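Local coordinates for protein Polyphosphate:AMP phosphotransferase (Meiothermus ruber H328, PDB 5O6M) that uses inorganic polyphosphate as phosphate donor to convert AMP to ADP and ADP to ATP, and also accepts other nucleoside mono- and diphosphates, at residues F78-F91 / Q110-S123. The protein carries 1 engineered substitution. Sequence-based numbering, arbitrary orientation.
Sequences FDGVNPSGVRVASF and QVPRKGELVIFDRS. Engineered in segment 110-123: D121 (natural residue Asn). With ATP (adenosine-5'-triphosphate), chain X; PO4 (phosphate ion), chain V.
CD1 of I119 sits over the centre of the F78 ring, 3.4 Å from its centroid in a CH-pi contact, while V86 CG2 lies 3.9 Å from the same methyl. With CG1 of I119 beside its backbone N (chi1 -58°), the chain reaches toward the ring, which arrives from the opposite direction; L117 completes this buried cluster. Strands 86-90 and 117-121 run parallel beneath it, joined by backbone hydrogen bonds from L117 N to G85 O through to F91 N to D121 O. Just past the strand, F91 turns its edge to the face of F120, which lies on the A89 side of the sheet, with the planes at 82° and CE2 above the ring centre.

Against this close apolar packing, R87, E116 and Q110, all partly exposed, form a polar patch held by directed bonds. V118 CG2 lies over one face of the R87 guanidinium, and E116 OE2 meets NE at the edge in a salt bridge (2.8 Å). NH2 donates to Q110 O from above the carbonyl plane (3.1 Å). E116 OE1 in turn accepts from R113 N, tying in the turn before strand 117-121.

On the solvent side, exposed S90 donates through OG to OD2 of the engineered D121, whose OD1 forms a salt bridge with K70, itself bound to ATP. R122 holds the gamma-phosphate through NE and NH2, and its NH1 and NH2 also pair with E126 and D66. Strand 117-121 thus lies between 86-90, outermost within this chain, and 57-64 in a five-stranded parallel sheet of order 2-3-1-4-5, whose strand ends supply F91 and R122 to the ATP pocket, consistent with the P-loop NTPase clan.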
loop_
_atom_site.group_PDB
_atom_site.type_symbol
_atom_site.label_atom_id
_atom_site.label_comp_id
_atom_site.label_asym_id
_atom_site.label_seq_id
_atom_site.Cartn_x
_atom_site.Cartn_y
_atom_site.Cartn_z
ATOM N N PHE D 78 25.558 1.579 8.791
ATOM C CA PHE D 78 25.252 1.207 7.416
ATOM C C PHE D 78 25.860 2.168 6.400
ATOM O O PHE D 78 25.454 2.165 5.232
ATOM C CB PHE D 78 23.740 1.106 7.224
ATOM C CG PHE D 78 23.088 0.105 8.132
ATOM C CD1 PHE D 78 22.896 -1.204 7.715
ATOM C CD2 PHE D 78 22.677 0.466 9.404
ATOM C CE1 PHE D 78 22.293 -2.133 8.545
ATOM C CE2 PHE D 78 22.077 -0.460 10.240
ATOM C CZ PHE D 78 21.883 -1.760 9.809
ATOM N N ASP D 79 26.834 2.974 6.813
ATOM C CA ASP D 79 27.546 3.829 5.874
ATOM C C ASP D 79 28.171 2.972 4.785
ATOM O O ASP D 79 28.908 2.025 5.074
ATOM C CB ASP D 79 28.621 4.626 6.613
ATOM C CG ASP D 79 29.325 5.638 5.718
ATOM O OD1 ASP D 79 28.858 6.797 5.663
ATOM O OD2 ASP D 79 30.342 5.282 5.081
ATOM N N GLY D 80 27.859 3.289 3.532
ATOM C CA GLY D 80 28.421 2.575 2.406
ATOM C C GLY D 80 27.664 1.331 1.972
ATOM O O GLY D 80 28.074 0.689 1.000
ATOM N N VAL D 81 26.568 0.974 2.641
ATOM C CA VAL D 81 25.768 -0.176 2.225
ATOM C C VAL D 81 24.949 0.214 1.000
ATOM O O VAL D 81 24.397 1.316 0.931
ATOM C CB VAL D 81 24.858 -0.655 3.376
ATOM C CG1 VAL D 81 25.674 -0.957 4.619
ATOM C CG2 VAL D 81 23.759 0.377 3.650
ATOM N N ASN D 82 24.852 -0.687 0.040
ATOM C CA ASN D 82 24.130 -0.412 -1.190
ATOM C C ASN D 82 22.656 -0.114 -0.917
ATOM O O ASN D 82 21.960 -0.960 -0.333
ATOM C CB ASN D 82 24.255 -1.585 -2.161
ATOM C CG ASN D 82 23.671 -1.269 -3.520
ATOM O OD1 ASN D 82 22.790 -0.417 -3.655
ATOM N ND2 ASN D 82 24.162 -1.953 -4.540
ATOM N N PRO D 83 22.144 1.056 -1.313
ATOM C CA PRO D 83 20.732 1.371 -1.033
ATOM C C PRO D 83 19.747 0.389 -1.657
ATOM O O PRO D 83 18.588 0.329 -1.220
ATOM C CB PRO D 83 20.558 2.778 -1.626
ATOM C CG PRO D 83 21.947 3.348 -1.680
ATOM C CD PRO D 83 22.845 2.177 -1.961
ATOM N N SER D 84 20.166 -0.389 -2.656
ATOM C CA SER D 84 19.243 -1.291 -3.331
ATOM C C SER D 84 18.803 -2.455 -2.454
ATOM O O SER D 84 17.834 -3.136 -2.802
ATOM C CB SER D 84 19.886 -1.840 -4.607
ATOM O OG SER D 84 20.346 -0.785 -5.433
ATOM N N GLY D 85 19.477 -2.697 -1.335
ATOM C CA GLY D 85 19.164 -3.846 -0.513
ATOM C C GLY D 85 18.830 -3.513 0.925
ATOM O O GLY D 85 18.356 -4.379 1.668
ATOM N N VAL D 86 19.070 -2.271 1.336
ATOM C CA VAL D 86 18.815 -1.832 2.703
ATOM C C VAL D 86 17.776 -0.719 2.670
ATOM O O VAL D 86 17.940 0.269 1.946
ATOM C CB VAL D 86 20.108 -1.366 3.400
ATOM C CG1 VAL D 86 20.715 -0.181 2.663
ATOM C CG2 VAL D 86 19.835 -1.013 4.861
ATOM N N ARG D 87 16.714 -0.879 3.458
ATOM C CA ARG D 87 15.604 0.062 3.505
ATOM C C ARG D 87 15.281 0.407 4.952
ATOM O O ARG D 87 15.291 -0.466 5.823
ATOM C CB ARG D 87 14.357 -0.510 2.822
ATOM C CG ARG D 87 13.121 0.363 2.981
ATOM C CD ARG D 87 11.975 -0.112 2.107
ATOM N NE ARG D 87 11.530 -1.466 2.430
ATOM C CZ ARG D 87 10.631 -1.755 3.368
ATOM N NH1 ARG D 87 10.086 -0.784 4.087
ATOM N NH2 ARG D 87 10.276 -3.013 3.589
ATOM N N VAL D 88 15.007 1.683 5.209
ATOM C CA VAL D 88 14.627 2.155 6.537
ATOM C C VAL D 88 13.129 2.426 6.551
ATOM O O VAL D 88 12.612 3.148 5.689
ATOM C CB VAL D 88 15.418 3.412 6.937
ATOM C CG1 VAL D 88 14.966 3.911 8.306
ATOM C CG2 VAL D 88 16.909 3.120 6.927
ATOM N N ALA D 89 12.432 1.853 7.527
ATOM C CA ALA D 89 11.019 2.126 7.764
ATOM C C ALA D 89 10.890 2.819 9.112
ATOM O O ALA D 89 11.194 2.223 10.153
ATOM C CB ALA D 89 10.180 0.848 7.725
ATOM N N SER D 90 10.456 4.073 9.091
ATOM C CA SER D 90 10.283 4.861 10.301
ATOM C C SER D 90 8.833 4.799 10.751
ATOM O O SER D 90 7.918 4.772 9.925
ATOM C CB SER D 90 10.680 6.319 10.065
ATOM O OG SER D 90 12.047 6.430 9.735
ATOM N N PHE D 91 8.629 4.762 12.063
ATOM C CA PHE D 91 7.296 4.746 12.646
ATOM C C PHE D 91 7.152 5.947 13.569
ATOM O O PHE D 91 7.848 6.041 14.584
ATOM C CB PHE D 91 7.030 3.436 13.394
ATOM C CG PHE D 91 6.992 2.224 12.499
ATOM C CD1 PHE D 91 5.854 1.933 11.757
ATOM C CD2 PHE D 91 8.087 1.377 12.403
ATOM C CE1 PHE D 91 5.808 0.825 10.933
ATOM C CE2 PHE D 91 8.049 0.263 11.580
ATOM C CZ PHE D 91 6.910 -0.013 10.843
ATOM N N GLN D 110 5.461 -3.398 6.569
ATOM C CA GLN D 110 6.823 -2.964 6.302
ATOM C C GLN D 110 7.877 -4.051 6.482
ATOM O O GLN D 110 9.064 -3.760 6.319
ATOM C CB GLN D 110 7.172 -1.772 7.202
ATOM C CG GLN D 110 6.267 -0.566 7.038
ATOM C CD GLN D 110 6.472 0.115 5.701
ATOM O OE1 GLN D 110 7.490 -0.093 5.041
ATOM N NE2 GLN D 110 5.521 0.953 5.303
ATOM N N VAL D 111 7.489 -5.285 6.792
ATOM C CA VAL D 111 8.466 -6.339 7.067
ATOM C C VAL D 111 9.363 -6.530 5.848
ATOM O O VAL D 111 8.938 -6.251 4.715
ATOM C CB VAL D 111 7.784 -7.661 7.454
ATOM C CG1 VAL D 111 6.892 -7.471 8.672
ATOM C CG2 VAL D 111 6.999 -8.219 6.279
ATOM N N PRO D 112 10.595 -7.003 6.023
ATOM C CA PRO D 112 11.480 -7.180 4.870
ATOM C C PRO D 112 11.049 -8.358 4.018
ATOM O O PRO D 112 10.538 -9.364 4.515
ATOM C CB PRO D 112 12.851 -7.432 5.512
ATOM C CG PRO D 112 12.519 -8.061 6.829
ATOM C CD PRO D 112 11.258 -7.365 7.289
ATOM N N ARG D 113 11.254 -8.215 2.710
ATOM C CA ARG D 113 11.028 -9.307 1.777
ATOM C C ARG D 113 12.322 -10.099 1.593
ATOM O O ARG D 113 13.378 -9.746 2.120
ATOM C CB ARG D 113 10.507 -8.774 0.443
ATOM C CG ARG D 113 11.451 -7.815 -0.275
ATOM C CD ARG D 113 11.247 -7.916 -1.782
ATOM N NE ARG D 113 11.671 -9.217 -2.295
ATOM C CZ ARG D 113 11.143 -9.809 -3.363
ATOM N NH1 ARG D 113 10.159 -9.219 -4.030
ATOM N NH2 ARG D 113 11.591 -10.995 -3.757
ATOM N N LYS D 114 12.241 -11.185 0.827
ATOM C CA LYS D 114 13.417 -12.006 0.573
ATOM C C LYS D 114 14.518 -11.189 -0.091
ATOM O O LYS D 114 14.266 -10.429 -1.031
ATOM C CB LYS D 114 13.048 -13.211 -0.289
ATOM C CG LYS D 114 12.206 -14.232 0.448
ATOM C CD LYS D 114 11.963 -15.463 -0.392
ATOM C CE LYS D 114 11.251 -16.534 0.414
ATOM N NZ LYS D 114 10.787 -17.658 -0.447
ATOM N N GLY D 115 15.741 -11.342 0.411
ATOM C CA GLY D 115 16.878 -10.621 -0.114
ATOM C C GLY D 115 17.038 -9.217 0.419
ATOM O O GLY D 115 17.973 -8.515 0.006
ATOM N N GLU D 116 16.171 -8.786 1.330
ATOM C CA GLU D 116 16.138 -7.411 1.799
ATOM C C GLU D 116 16.504 -7.345 3.275
ATOM O O GLU D 116 16.206 -8.258 4.050
ATOM C CB GLU D 116 14.742 -6.802 1.574
ATOM C CG GLU D 116 14.626 -5.318 1.878
ATOM C CD GLU D 116 13.190 -4.819 1.789
ATOM O OE1 GLU D 116 12.263 -5.625 2.028
ATOM O OE2 GLU D 116 12.988 -3.626 1.473
ATOM N N LEU D 117 17.149 -6.249 3.655
ATOM C CA LEU D 117 17.429 -5.934 5.048
ATOM C C LEU D 117 16.687 -4.650 5.380
ATOM O O LEU D 117 16.908 -3.618 4.738
ATOM C CB LEU D 117 18.934 -5.783 5.294
ATOM C CG LEU D 117 19.440 -5.670 6.736
ATOM C CD1 LEU D 117 20.957 -5.780 6.780
ATOM C CD2 LEU D 117 18.992 -4.374 7.399
ATOM N N VAL D 118 15.813 -4.712 6.376
ATOM C CA VAL D 118 15.008 -3.567 6.770
ATOM C C VAL D 118 15.387 -3.157 8.183
ATOM O O VAL D 118 15.536 -4.005 9.070
ATOM C CB VAL D 118 13.500 -3.868 6.673
ATOM C CG1 VAL D 118 12.704 -2.752 7.316
ATOM C CG2 VAL D 118 13.089 -4.050 5.217
ATOM N N ILE D 119 15.537 -1.854 8.388
ATOM C CA ILE D 119 15.765 -1.284 9.706
ATOM C C ILE D 119 14.470 -0.621 10.146
ATOM O O ILE D 119 13.966 0.281 9.465
ATOM C CB ILE D 119 16.928 -0.286 9.698
ATOM C CG1 ILE D 119 18.202 -0.976 9.214
ATOM C CG2 ILE D 119 17.136 0.296 11.086
ATOM C CD1 ILE D 119 19.215 -0.027 8.611
ATOM N N PHE D 120 13.917 -1.087 11.264
ATOM C CA PHE D 120 12.786 -0.418 11.895
ATOM C C PHE D 120 13.323 0.708 12.772
ATOM O O PHE D 120 13.928 0.460 13.820
ATOM C CB PHE D 120 11.946 -1.405 12.702
ATOM C CG PHE D 120 10.943 -2.170 11.877
ATOM C CD1 PHE D 120 10.913 -2.042 10.496
ATOM C CD2 PHE D 120 10.013 -3.000 12.487
ATOM C CE1 PHE D 120 9.982 -2.742 9.738
ATOM C CE2 PHE D 120 9.082 -3.699 11.736
ATOM C CZ PHE D 120 9.065 -3.572 10.361
ATOM N N ASP D 121 13.123 1.946 12.326
ATOM C CA ASP D 121 13.464 3.134 13.106
ATOM C C ASP D 121 12.270 3.404 14.010
ATOM O O ASP D 121 11.303 4.063 13.622
ATOM C CB ASP D 121 13.783 4.306 12.186
ATOM C CG ASP D 121 13.840 5.632 12.918
ATOM O OD1 ASP D 121 14.135 5.638 14.129
ATOM O OD2 ASP D 121 13.589 6.672 12.274
ATOM N N ARG D 122 12.340 2.878 15.236
ATOM C CA ARG D 122 11.162 2.681 16.074
ATOM C C ARG D 122 10.317 1.571 15.460
ATOM O O ARG D 122 10.544 1.191 14.306
ATOM C CB ARG D 122 10.363 3.976 16.220
ATOM C CG ARG D 122 11.093 5.056 17.008
ATOM C CD ARG D 122 10.193 6.251 17.276
ATOM N NE ARG D 122 10.954 7.399 17.760
ATOM C CZ ARG D 122 11.243 7.623 19.037
ATOM N NH1 ARG D 122 10.826 6.779 19.973
ATOM N NH2 ARG D 122 11.941 8.696 19.378
ATOM N N SER D 123 9.355 1.030 16.197
ATOM C CA SER D 123 8.730 -0.207 15.754
ATOM C C SER D 123 7.399 -0.395 16.467
ATOM O O SER D 123 6.866 0.528 17.093
ATOM C CB SER D 123 9.652 -1.401 16.012
ATOM O OG SER D 123 9.788 -1.610 17.406
HETATM P PG ATP X . 12.558 10.531 16.106
HETATM O O1G ATP X . 12.322 9.081 15.781
HETATM O O2G ATP X . 12.630 10.796 17.607
HETATM O O3G ATP X . 13.827 11.089 15.446
HETATM P PB ATP X . 11.120 12.391 14.360
HETATM O O1B ATP X . 10.935 13.792 14.799
HETATM O O2B ATP X . 12.263 12.135 13.375
HETATM O O3B ATP X . 11.331 11.406 15.593
HETATM P PA ATP X . 8.834 10.566 13.880
HETATM O O1A ATP X . 9.434 9.376 13.241
HETATM O O2A ATP X . 7.493 10.983 13.281
HETATM O O3A ATP X . 9.792 11.825 13.692
HETATM O "O5'" ATP X . 8.514 10.271 15.464
HETATM C "C5'" ATP X . 7.581 11.108 16.178
HETATM C "C4'" ATP X . 7.032 10.438 17.416
HETATM O "O4'" ATP X . 6.160 9.337 17.077
HETATM C "C3'" ATP X . 8.056 9.878 18.417
HETATM O "O3'" ATP X . 8.051 10.674 19.596
HETATM C "C2'" ATP X . 7.537 8.459 18.717
HETATM O "O2'" ATP X . 7.582 8.123 20.099
HETATM C "C1'" ATP X . 6.089 8.574 18.258
HETATM N N9 ATP X . 5.416 7.305 18.001
HETATM C C8 ATP X . 5.876 6.234 17.283
HETATM N N7 ATP X . 5.090 5.184 17.322
HETATM C C5 ATP X . 4.033 5.596 18.119
HETATM C C6 ATP X . 2.868 4.942 18.566
HETATM N N6 ATP X . 2.586 3.663 18.303
HETATM N N1 ATP X . 2.012 5.644 19.339
HETATM C C2 ATP X . 2.316 6.906 19.653
HETATM N N3 ATP X . 3.388 7.621 19.307
HETATM C C4 ATP X . 4.214 6.905 18.536
HETATM P P PO4 V . 8.395 -5.990 -3.874
HETATM O O1 PO4 V . 9.802 -5.570 -4.233
HETATM O O2 PO4 V . 7.545 -6.094 -5.118
HETATM O O3 PO4 V . 8.428 -7.336 -3.191
HETATM O O4 PO4 V . 7.797 -4.966 -2.940
#